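Local coordinates for levoglucosan dehydrogenase (Pseudarthrobacter phenanthrenivorans, PDB 6A3F), which catalyses the NAD(+)-dependent oxidation of levoglucosan to 3-dehydrolevoglucosan and works as a homotetramer, at residues Arg178-Ala187 against Glu283-Tyr294; His104-Ala114 against Glu132-Val140. All coordinates share one frame; numbering follows the deposited sequence.

Interaction 1. Residues Arg178-Ala187 against Glu283-Tyr294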
loop_
_atom_site.group_PDB
_atom_site.type_symbol
_atom_site.label_atom_id
_atom_site.label_comp_id
_atom_site.label_asym_id
_atom_site.label_seq_id
_atom_site.Cartn_x
_atom_site.Cartn_y
_atom_site.Cartn_z
ATOM N N ARG B 178 4.820 -19.246 -3.006
ATOM C CA ARG B 178 4.628 -18.950 -1.572
ATOM C C ARG B 178 3.132 -18.714 -1.422
ATOM O O ARG B 178 2.606 -17.840 -2.111
ATOM C CB ARG B 178 5.479 -17.752 -1.096
ATOM C CG ARG B 178 5.150 -17.244 0.315
ATOM C CD ARG B 178 5.323 -18.352 1.380
ATOM N NE ARG B 178 5.169 -17.841 2.737
ATOM C CZ ARG B 178 5.322 -18.525 3.855
ATOM N NH1 ARG B 178 5.692 -19.804 3.818
ATOM N NH2 ARG B 178 5.066 -17.900 4.996
ATOM N N GLY B 179 2.456 -19.433 -0.538
ATOM C CA GLY B 179 1.044 -19.136 -0.303
ATOM C C GLY B 179 0.718 -19.128 1.174
ATOM O O GLY B 179 1.276 -19.929 1.955
ATOM N N THR B 180 -0.142 -18.170 1.586
ATOM C CA THR B 180 -0.462 -18.092 3.014
ATOM C C THR B 180 -1.961 -17.872 3.199
ATOM O O THR B 180 -2.663 -17.400 2.321
ATOM C CB THR B 180 0.309 -17.025 3.783
ATOM O OG1 THR B 180 -0.177 -15.723 3.453
ATOM C CG2 THR B 180 1.814 -17.169 3.673
ATOM N N TYR B 181 -2.437 -18.269 4.401
ATOM C CA TYR B 181 -3.758 -17.931 4.816
ATOM C C TYR B 181 -3.654 -17.598 6.309
ATOM O O TYR B 181 -3.545 -18.487 7.151
ATOM C CB TYR B 181 -4.750 -19.046 4.513
ATOM C CG TYR B 181 -6.209 -18.659 4.490
ATOM C CD1 TYR B 181 -6.746 -17.698 5.330
ATOM C CD2 TYR B 181 -7.069 -19.282 3.617
ATOM C CE1 TYR B 181 -8.097 -17.353 5.273
ATOM C CE2 TYR B 181 -8.419 -18.979 3.579
ATOM C CZ TYR B 181 -8.951 -18.034 4.434
ATOM O OH TYR B 181 -10.296 -17.771 4.324
ATOM N N LEU B 182 -3.609 -16.317 6.602
ATOM C CA LEU B 182 -3.408 -15.859 8.002
ATOM C C LEU B 182 -4.723 -15.235 8.526
ATOM O O LEU B 182 -5.364 -14.415 7.858
ATOM C CB LEU B 182 -2.261 -14.855 8.046
ATOM C CG LEU B 182 -0.942 -15.232 7.340
ATOM C CD1 LEU B 182 0.109 -14.174 7.599
ATOM C CD2 LEU B 182 -0.417 -16.575 7.842
ATOM N N GLN B 183 -5.068 -15.596 9.765
ATOM C CA GLN B 183 -6.294 -15.169 10.411
ATOM C C GLN B 183 -6.016 -14.965 11.894
ATOM O O GLN B 183 -4.957 -15.411 12.400
ATOM C CB GLN B 183 -7.398 -16.215 10.298
ATOM C CG GLN B 183 -7.900 -16.475 8.887
ATOM C CD GLN B 183 -9.178 -17.279 8.857
ATOM O OE1 GLN B 183 -9.227 -18.410 9.384
ATOM N NE2 GLN B 183 -10.212 -16.758 8.158
ATOM N N ASP B 184 -6.973 -14.309 12.557
ATOM C CA ASP B 184 -6.871 -14.033 14.017
ATOM C C ASP B 184 -8.189 -14.238 14.729
ATOM O O ASP B 184 -8.273 -13.855 15.921
ATOM C CB ASP B 184 -6.280 -12.686 14.302
ATOM C CG ASP B 184 -7.183 -11.559 13.942
ATOM O OD1 ASP B 184 -8.322 -11.832 13.513
ATOM O OD2 ASP B 184 -6.685 -10.441 14.036
ATOM N N TRP B 185 -9.188 -14.852 14.078
ATOM C CA TRP B 185 -10.527 -14.838 14.709
ATOM C C TRP B 185 -10.498 -15.664 16.012
ATOM O O TRP B 185 -11.309 -15.409 16.877
ATOM C CB TRP B 185 -11.632 -15.348 13.785
ATOM C CG TRP B 185 -11.436 -16.754 13.307
ATOM C CD1 TRP B 185 -10.792 -17.156 12.166
ATOM C CD2 TRP B 185 -11.953 -17.943 13.917
ATOM N NE1 TRP B 185 -10.806 -18.513 12.077
ATOM C CE2 TRP B 185 -11.490 -19.026 13.139
ATOM C CE3 TRP B 185 -12.656 -18.208 15.101
ATOM C CZ2 TRP B 185 -11.805 -20.342 13.446
ATOM C CZ3 TRP B 185 -12.966 -19.513 15.413
ATOM C CH2 TRP B 185 -12.550 -20.567 14.586
ATOM N N SER B 186 -9.633 -16.656 16.113
ATOM C CA SER B 186 -9.594 -17.483 17.376
ATOM C C SER B 186 -8.362 -17.148 18.226
ATOM O O SER B 186 -7.939 -17.918 19.110
ATOM C CB SER B 186 -9.675 -18.955 17.051
ATOM O OG SER B 186 -8.577 -19.367 16.253
ATOM N N ALA B 187 -7.737 -16.002 18.007
ATOM C CA ALA B 187 -6.450 -15.740 18.656
ATOM C C ALA B 187 -6.629 -15.386 20.142
ATOM O O ALA B 187 -5.654 -15.300 20.857
ATOM C CB ALA B 187 -5.729 -14.624 17.955
ATOM N N GLU B 283 1.780 -21.564 4.398
ATOM C CA GLU B 283 1.689 -21.322 5.830
ATOM C C GLU B 283 0.275 -20.856 6.103
ATOM O O GLU B 283 -0.226 -19.925 5.392
ATOM C CB GLU B 283 2.700 -20.271 6.300
ATOM C CG GLU B 283 2.664 -19.938 7.767
ATOM C CD GLU B 283 3.817 -19.040 8.197
ATOM O OE1 GLU B 283 4.964 -19.147 7.593
ATOM O OE2 GLU B 283 3.567 -18.223 9.115
ATOM N N ALA B 284 -0.331 -21.408 7.139
ATOM C CA ALA B 284 -1.675 -20.939 7.556
ATOM C C ALA B 284 -1.724 -20.890 9.087
ATOM O O ALA B 284 -1.076 -21.708 9.753
ATOM C CB ALA B 284 -2.767 -21.788 6.937
ATOM N N THR B 285 -2.466 -19.921 9.637
ATOM C CA THR B 285 -2.602 -19.783 11.070
ATOM C C THR B 285 -3.939 -19.110 11.405
ATOM O O THR B 285 -4.490 -18.312 10.630
ATOM C CB THR B 285 -1.411 -19.010 11.660
ATOM O OG1 THR B 285 -1.444 -19.158 13.079
ATOM C CG2 THR B 285 -1.419 -17.537 11.289
ATOM N N ARG B 286 -4.409 -19.427 12.617
ATOM C CA ARG B 286 -5.505 -18.760 13.269
ATOM C C ARG B 286 -4.998 -17.758 14.317
ATOM O O ARG B 286 -5.827 -17.127 15.006
ATOM C CB ARG B 286 -6.384 -19.826 13.929
ATOM C CG ARG B 286 -7.104 -20.727 12.959
ATOM C CD ARG B 286 -7.955 -21.814 13.637
ATOM N NE ARG B 286 -8.793 -22.463 12.661
ATOM C CZ ARG B 286 -9.431 -23.616 12.842
ATOM N NH1 ARG B 286 -9.182 -24.372 13.906
ATOM N NH2 ARG B 286 -10.331 -24.011 11.960
ATOM N N ASN B 287 -3.685 -17.538 14.429
ATOM C CA ASN B 287 -3.093 -16.819 15.558
ATOM C C ASN B 287 -2.160 -15.709 15.074
ATOM O O ASN B 287 -1.034 -15.603 15.539
ATOM C CB ASN B 287 -2.351 -17.775 16.509
ATOM C CG ASN B 287 -3.292 -18.773 17.128
ATOM O OD1 ASN B 287 -3.774 -19.676 16.436
ATOM N ND2 ASN B 287 -3.652 -18.555 18.394
ATOM N N ALA B 288 -2.611 -14.918 14.075
ATOM C CA ALA B 288 -1.853 -13.813 13.559
ATOM C C ALA B 288 -2.631 -12.497 13.738
ATOM O O ALA B 288 -3.389 -12.115 12.876
ATOM C CB ALA B 288 -1.550 -14.082 12.111
ATOM N N HIS B 289 -2.473 -11.857 14.887
ATOM C CA HIS B 289 -3.187 -10.625 15.204
ATOM C C HIS B 289 -2.976 -9.639 14.047
ATOM O O HIS B 289 -1.849 -9.436 13.608
ATOM C CB HIS B 289 -2.661 -10.044 16.518
ATOM C CG HIS B 289 -3.195 -10.758 17.716
ATOM N ND1 HIS B 289 -4.547 -10.727 18.043
ATOM C CD2 HIS B 289 -2.559 -11.464 18.692
ATOM C CE1 HIS B 289 -4.724 -11.424 19.173
ATOM N NE2 HIS B 289 -3.506 -11.873 19.607
ATOM N N GLY B 290 -4.067 -9.059 13.578
ATOM C CA GLY B 290 -4.019 -8.056 12.471
ATOM C C GLY B 290 -4.318 -8.690 11.109
ATOM O O GLY B 290 -4.586 -7.930 10.104
ATOM N N ARG B 291 -4.327 -10.025 11.038
ATOM C CA ARG B 291 -4.624 -10.732 9.797
ATOM C C ARG B 291 -6.042 -11.277 9.937
ATOM O O ARG B 291 -6.346 -11.973 10.909
ATOM C CB ARG B 291 -3.636 -11.867 9.462
ATOM C CG ARG B 291 -2.199 -11.387 9.328
ATOM C CD ARG B 291 -2.029 -10.331 8.246
ATOM N NE ARG B 291 -0.641 -9.977 7.922
ATOM C CZ ARG B 291 -0.288 -8.969 7.124
ATOM N NH1 ARG B 291 -1.197 -8.109 6.670
ATOM N NH2 ARG B 291 0.990 -8.842 6.781
ATOM N N ASN B 292 -6.930 -10.866 9.003
ATOM C CA ASN B 292 -8.333 -11.191 9.042
ATOM C C ASN B 292 -8.680 -12.356 8.105
ATOM O O ASN B 292 -9.192 -13.354 8.558
ATOM C CB ASN B 292 -9.150 -9.952 8.677
ATOM C CG ASN B 292 -8.596 -8.727 9.356
ATOM O OD1 ASN B 292 -7.890 -7.898 8.737
ATOM N ND2 ASN B 292 -8.893 -8.616 10.633
ATOM N N ASN B 293 -8.474 -12.177 6.782
ATOM C CA ASN B 293 -8.801 -13.147 5.801
ATOM C C ASN B 293 -7.706 -13.069 4.735
ATOM O O ASN B 293 -7.962 -12.860 3.561
ATOM C CB ASN B 293 -10.207 -12.986 5.239
ATOM C CG ASN B 293 -10.754 -14.289 4.687
ATOM O OD1 ASN B 293 -10.666 -15.335 5.342
ATOM N ND2 ASN B 293 -11.322 -14.264 3.484
ATOM N N TYR B 294 -6.490 -13.121 5.238
ATOM C CA TYR B 294 -5.287 -12.791 4.499
ATOM C C TYR B 294 -4.812 -14.017 3.722
ATOM O O TYR B 294 -3.862 -14.703 4.141
ATOM C CB TYR B 294 -4.231 -12.256 5.457
ATOM C CG TYR B 294 -3.018 -11.600 4.864
ATOM C CD1 TYR B 294 -3.105 -10.407 4.144
ATOM C CD2 TYR B 294 -1.765 -12.163 5.037
ATOM C CE1 TYR B 294 -1.980 -9.805 3.627
ATOM C CE2 TYR B 294 -0.620 -11.561 4.541
ATOM C CZ TYR B 294 -0.727 -10.373 3.836
ATOM O OH TYR B 294 0.430 -9.850 3.345
HETATM O O HOH W 1 6.556 -21.004 6.199
HETATM O O HOH W 2 -9.561 -20.944 10.349
HETATM O O HOH W 3 -9.658 -13.829 11.247
HETATM O O HOH W 4 -6.374 -9.003 16.964
HETATM O O HOH W 5 -6.289 -20.425 17.471
HETATM O O HOH W 6 -2.609 -16.361 19.917
#
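Leu182 is clasped from two sides by Glu283-Tyr294, where the mixed sheet of the C-terminal substrate-binding domain runs out into loops. Strand 279-285 lies parallel to strand 174-182, while Tyr294 pairs with Leu182 on the other edge of strand 174-182, antiparallel and hydrogen-bonded. Packing is tightest here. The CD2 branch of Leu182 meets Thr285 CG2 at 3.7 Å; its CD1 comes in at the edge of the Tyr294 ring, 3.8 Å from CD2 of that tyrosine, and its CB rests against Arg291 CB. Close by, Tyr181 OH donates to Asn293 OD1 over 2.7 Å, ring and amide planes turned 71° apart. Gln183 NE2 gives the same oxygen a second, weak bond, and Asn293 ND2 bonds Tyr153 OH, consistent with this amide helping to place Tyr153 and Gln183, two levoglucosan-binding residues.

The two ends, with partly exposed Arg178, Asp184 and His289, rely more on water. Asp184 OD2 accepts from Gly290 N at 3.0 Å, in the type II turn Ala288-Arg291, and a water links that oxygen, at long range, with His289 ND1, while His289 NE2 bonds Thr302 O of a second subunit. Arg286, extended alongside Trp185 with CZ2 of the indole over one face of its guanidinium, shares another water with Gln183 OE1 through its NE and ends in a salt bridge to Asp209, another levoglucosan-binding residue. At the opposite end Arg178, bent at chi2 (59°), reaches Glu283: NH2 donates to OE1 over 2.9 Å, 63° out of the carboxylate plane, and a water joins Arg178 NH1 to the same OE1.

Interaction 2. Residues His104-Ala114 against Glu132-Val140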
loop_
_atom_site.group_PDB
_atom_site.type_symbol
_atom_site.label_atom_id
_atom_site.label_comp_id
_atom_site.label_asym_id
_atom_site.label_seq_id
_atom_site.Cartn_x
_atom_site.Cartn_y
_atom_site.Cartn_z
ATOM N N HIS B 104 -17.614 -33.634 9.360
ATOM C CA HIS B 104 -17.884 -35.004 9.787
ATOM C C HIS B 104 -19.083 -35.603 9.050
ATOM O O HIS B 104 -19.165 -36.848 8.948
ATOM C CB HIS B 104 -18.033 -35.074 11.313
ATOM C CG HIS B 104 -19.265 -34.457 11.871
ATOM N ND1 HIS B 104 -19.632 -33.149 11.606
ATOM C CD2 HIS B 104 -20.207 -34.960 12.711
ATOM C CE1 HIS B 104 -20.756 -32.869 12.246
ATOM N NE2 HIS B 104 -21.141 -33.975 12.926
ATOM N N LEU B 105 -19.984 -34.778 8.490
ATOM C CA LEU B 105 -21.193 -35.293 7.811
ATOM C C LEU B 105 -21.078 -35.276 6.289
ATOM O O LEU B 105 -21.951 -35.802 5.634
ATOM C CB LEU B 105 -22.394 -34.453 8.240
ATOM C CG LEU B 105 -22.684 -34.494 9.739
ATOM C CD1 LEU B 105 -23.748 -33.470 10.117
ATOM C CD2 LEU B 105 -23.079 -35.904 10.176
ATOM N N HIS B 106 -20.025 -34.729 5.715
ATOM C CA HIS B 106 -19.935 -34.702 4.244
ATOM C C HIS B 106 -20.086 -36.079 3.589
ATOM O O HIS B 106 -20.748 -36.182 2.566
ATOM C CB HIS B 106 -18.592 -34.133 3.770
ATOM C CG HIS B 106 -18.401 -32.703 4.133
ATOM N ND1 HIS B 106 -17.229 -32.045 3.872
ATOM C CD2 HIS B 106 -19.194 -31.816 4.776
ATOM C CE1 HIS B 106 -17.307 -30.818 4.343
ATOM N NE2 HIS B 106 -18.490 -30.646 4.888
ATOM N N ALA B 107 -19.407 -37.101 4.107
ATOM C CA ALA B 107 -19.241 -38.334 3.358
ATOM C C ALA B 107 -20.572 -39.083 3.307
ATOM O O ALA B 107 -20.985 -39.525 2.241
ATOM C CB ALA B 107 -18.144 -39.168 3.970
ATOM N N GLU B 108 -21.258 -39.192 4.428
ATOM C CA GLU B 108 -22.516 -39.945 4.435
ATOM C C GLU B 108 -23.506 -39.337 3.450
ATOM O O GLU B 108 -24.191 -40.028 2.706
ATOM C CB GLU B 108 -23.261 -39.844 5.758
ATOM C CG GLU B 108 -22.588 -40.539 6.895
ATOM C CD GLU B 108 -23.166 -40.029 8.198
ATOM O OE1 GLU B 108 -24.440 -39.999 8.320
ATOM O OE2 GLU B 108 -22.354 -39.622 9.058
ATOM N N ILE B 109 -23.584 -38.017 3.525
ATOM C CA ILE B 109 -24.529 -37.277 2.750
ATOM C C ILE B 109 -24.166 -37.369 1.274
ATOM O O ILE B 109 -25.044 -37.618 0.475
ATOM C CB ILE B 109 -24.632 -35.823 3.245
ATOM C CG1 ILE B 109 -25.131 -35.813 4.691
ATOM C CG2 ILE B 109 -25.517 -34.985 2.330
ATOM C CD1 ILE B 109 -25.179 -34.440 5.317
ATOM N N ALA B 110 -22.899 -37.186 0.938
ATOM C CA ALA B 110 -22.520 -37.132 -0.442
ATOM C C ALA B 110 -22.685 -38.510 -1.095
ATOM O O ALA B 110 -23.131 -38.606 -2.244
ATOM C CB ALA B 110 -21.092 -36.675 -0.571
ATOM N N ILE B 111 -22.306 -39.550 -0.369
ATOM C CA ILE B 111 -22.358 -40.887 -0.958
ATOM C C ILE B 111 -23.826 -41.267 -1.224
ATOM O O ILE B 111 -24.105 -41.811 -2.274
ATOM C CB ILE B 111 -21.605 -41.897 -0.079
ATOM C CG1 ILE B 111 -20.099 -41.612 -0.140
ATOM C CG2 ILE B 111 -21.940 -43.341 -0.485
ATOM C CD1 ILE B 111 -19.308 -42.203 0.990
ATOM N N ALA B 112 -24.720 -40.923 -0.294
ATOM C CA ALA B 112 -26.151 -41.135 -0.445
ATOM C C ALA B 112 -26.698 -40.333 -1.636
ATOM O O ALA B 112 -27.462 -40.887 -2.470
ATOM C CB ALA B 112 -26.866 -40.813 0.846
ATOM N N ALA B 113 -26.310 -39.054 -1.751
ATOM C CA ALA B 113 -26.680 -38.236 -2.922
ATOM C C ALA B 113 -26.111 -38.818 -4.232
ATOM O O ALA B 113 -26.782 -38.827 -5.260
ATOM C CB ALA B 113 -26.177 -36.820 -2.716
ATOM N N ALA B 114 -24.860 -39.245 -4.240
ATOM C CA ALA B 114 -24.281 -39.857 -5.446
ATOM C C ALA B 114 -25.111 -41.090 -5.870
ATOM O O ALA B 114 -25.416 -41.268 -7.043
ATOM C CB ALA B 114 -22.842 -40.249 -5.200
ATOM N N GLU B 132 -11.961 -41.209 4.201
ATOM C CA GLU B 132 -13.307 -40.770 4.019
ATOM C C GLU B 132 -13.450 -40.014 2.687
ATOM O O GLU B 132 -14.423 -40.171 1.976
ATOM C CB GLU B 132 -13.636 -39.892 5.210
ATOM C CG GLU B 132 -15.080 -39.550 5.345
ATOM C CD GLU B 132 -15.369 -38.895 6.685
ATOM O OE1 GLU B 132 -16.390 -39.216 7.271
ATOM O OE2 GLU B 132 -14.557 -38.087 7.149
ATOM N N SER B 133 -12.444 -39.210 2.347
ATOM C CA SER B 133 -12.513 -38.456 1.088
ATOM C C SER B 133 -12.463 -39.407 -0.123
ATOM O O SER B 133 -13.129 -39.188 -1.117
ATOM C CB SER B 133 -11.418 -37.413 1.031
ATOM O OG SER B 133 -11.402 -36.556 2.189
ATOM N N LYS B 134 -11.680 -40.490 -0.020
ATOM C CA LYS B 134 -11.592 -41.497 -1.111
ATOM C C LYS B 134 -12.954 -42.150 -1.381
ATOM O O LYS B 134 -13.337 -42.362 -2.531
ATOM C CB LYS B 134 -10.583 -42.575 -0.723
ATOM C CG LYS B 134 -10.306 -43.614 -1.802
ATOM C CD LYS B 134 -9.376 -44.728 -1.322
ATOM C CE LYS B 134 -8.955 -45.663 -2.447
ATOM N NZ LYS B 134 -10.131 -46.396 -2.945
ATOM N N ALA B 135 -13.695 -42.437 -0.316
ATOM C CA ALA B 135 -14.990 -43.051 -0.436
ATOM C C ALA B 135 -15.935 -42.110 -1.179
ATOM O O ALA B 135 -16.762 -42.541 -1.974
ATOM C CB ALA B 135 -15.532 -43.400 0.932
ATOM N N MET B 136 -15.831 -40.809 -0.940
ATOM C CA MET B 136 -16.708 -39.851 -1.678
ATOM C C MET B 136 -16.342 -39.810 -3.164
ATOM O O MET B 136 -17.196 -39.875 -4.093
ATOM C CB MET B 136 -16.606 -38.448 -1.059
ATOM C CG MET B 136 -17.175 -38.389 0.328
ATOM S SD MET B 136 -16.710 -36.861 1.241
ATOM C CE MET B 136 -17.671 -35.680 0.286
ATOM N N TYR B 137 -15.066 -39.694 -3.397
ATOM C CA TYR B 137 -14.594 -39.687 -4.758
ATOM C C TYR B 137 -15.042 -40.975 -5.484
ATOM O O TYR B 137 -15.601 -40.926 -6.602
ATOM C CB TYR B 137 -13.083 -39.542 -4.727
ATOM C CG TYR B 137 -12.451 -39.683 -6.069
ATOM C CD1 TYR B 137 -12.866 -38.873 -7.112
ATOM C CD2 TYR B 137 -11.461 -40.621 -6.294
ATOM C CE1 TYR B 137 -12.300 -38.993 -8.362
ATOM C CE2 TYR B 137 -10.896 -40.759 -7.550
ATOM C CZ TYR B 137 -11.310 -39.932 -8.574
ATOM O OH TYR B 137 -10.766 -40.063 -9.819
ATOM N N ASP B 138 -14.808 -42.133 -4.827
ATOM C CA ASP B 138 -15.197 -43.421 -5.467
ATOM C C ASP B 138 -16.703 -43.472 -5.771
ATOM O O ASP B 138 -17.122 -43.974 -6.808
ATOM C CB ASP B 138 -14.763 -44.577 -4.593
ATOM C CG ASP B 138 -13.293 -44.842 -4.630
ATOM O OD1 ASP B 138 -12.557 -44.389 -5.575
ATOM O OD2 ASP B 138 -12.853 -45.534 -3.676
ATOM N N ALA B 139 -17.520 -42.886 -4.923
ATOM C CA ALA B 139 -18.950 -42.911 -5.117
ATOM C C ALA B 139 -19.379 -42.086 -6.332
ATOM O O ALA B 139 -20.478 -42.290 -6.829
ATOM C CB ALA B 139 -19.621 -42.397 -3.880
ATOM N N VAL B 140 -18.605 -41.063 -6.732
ATOM C CA VAL B 140 -19.115 -40.155 -7.770
ATOM C C VAL B 140 -18.381 -40.400 -9.075
ATOM O O VAL B 140 -18.892 -40.103 -10.145
ATOM C CB VAL B 140 -18.968 -38.672 -7.379
ATOM C CG1 VAL B 140 -19.649 -38.369 -6.055
ATOM C CG2 VAL B 140 -17.504 -38.227 -7.401
HETATM O O HOH W 7 -17.633 -36.768 6.489
#
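Met136 is the knob of this helix pair, and Ala107, Ala110, Ile111 and His106 form the hole that receives it. Its CG and SD lie over the backbone of Ala107, with SD 3.6 Å from Ala107 CA, and a bend at chi3 (69°) turns CE inward until it stops 3.7 Å from Ala110 CB. With only methyl groups at Ala107 and Ala110, the thioether can lie close against the helix backbone. Ile111 returns the favour: its CG1 lies 3.9 Å from Ala139 CB and its CD1 4.0 Å from Ala135 CB, bridging two residues one turn apart. At the C-terminal end, Ala114 CB fits between Ala139 O and Val140 CG1. The other end is closed by Glu132, whose extended chain brings CG to 3.4 Å from Ala107 CB; its carboxylate forms a salt bridge with Arg128 and a weak bond to a water held by Ala107 N. No direct hydrogen bond crosses the interface. The helix segments run nearly parallel (10°), axes 9.0 Å apart, on either side of strand 119-122 in sequence, as neighbouring helices do in the beta-alpha-beta crossovers of an NAD-binding Rossmann fold.

Interactions 1 and 2 show how a two-domain dehydrogenase divides its labour. The helix pair 104-114/132-140 belongs to the nucleotide-binding domain, the strand and loop contact 178-187/283-294 to the substrate-binding domain; their centres lie 30 Å apart, on opposite sides of the chain's centre, and their nearest atoms about 12 Å apart. Each nevertheless supplies a ligand-binding residue: His106 of interaction 2 binds NADH, and Gln183 of interaction 1 binds levoglucosan. Lys124, in the chain between the two segments of interaction 2, and Arg196, between those of interaction 1, each bind both cofactor and sugar. Arg196 also accepts, through its backbone oxygen, a bond from Arg286 of interaction 1, which ties that contact to the shared site.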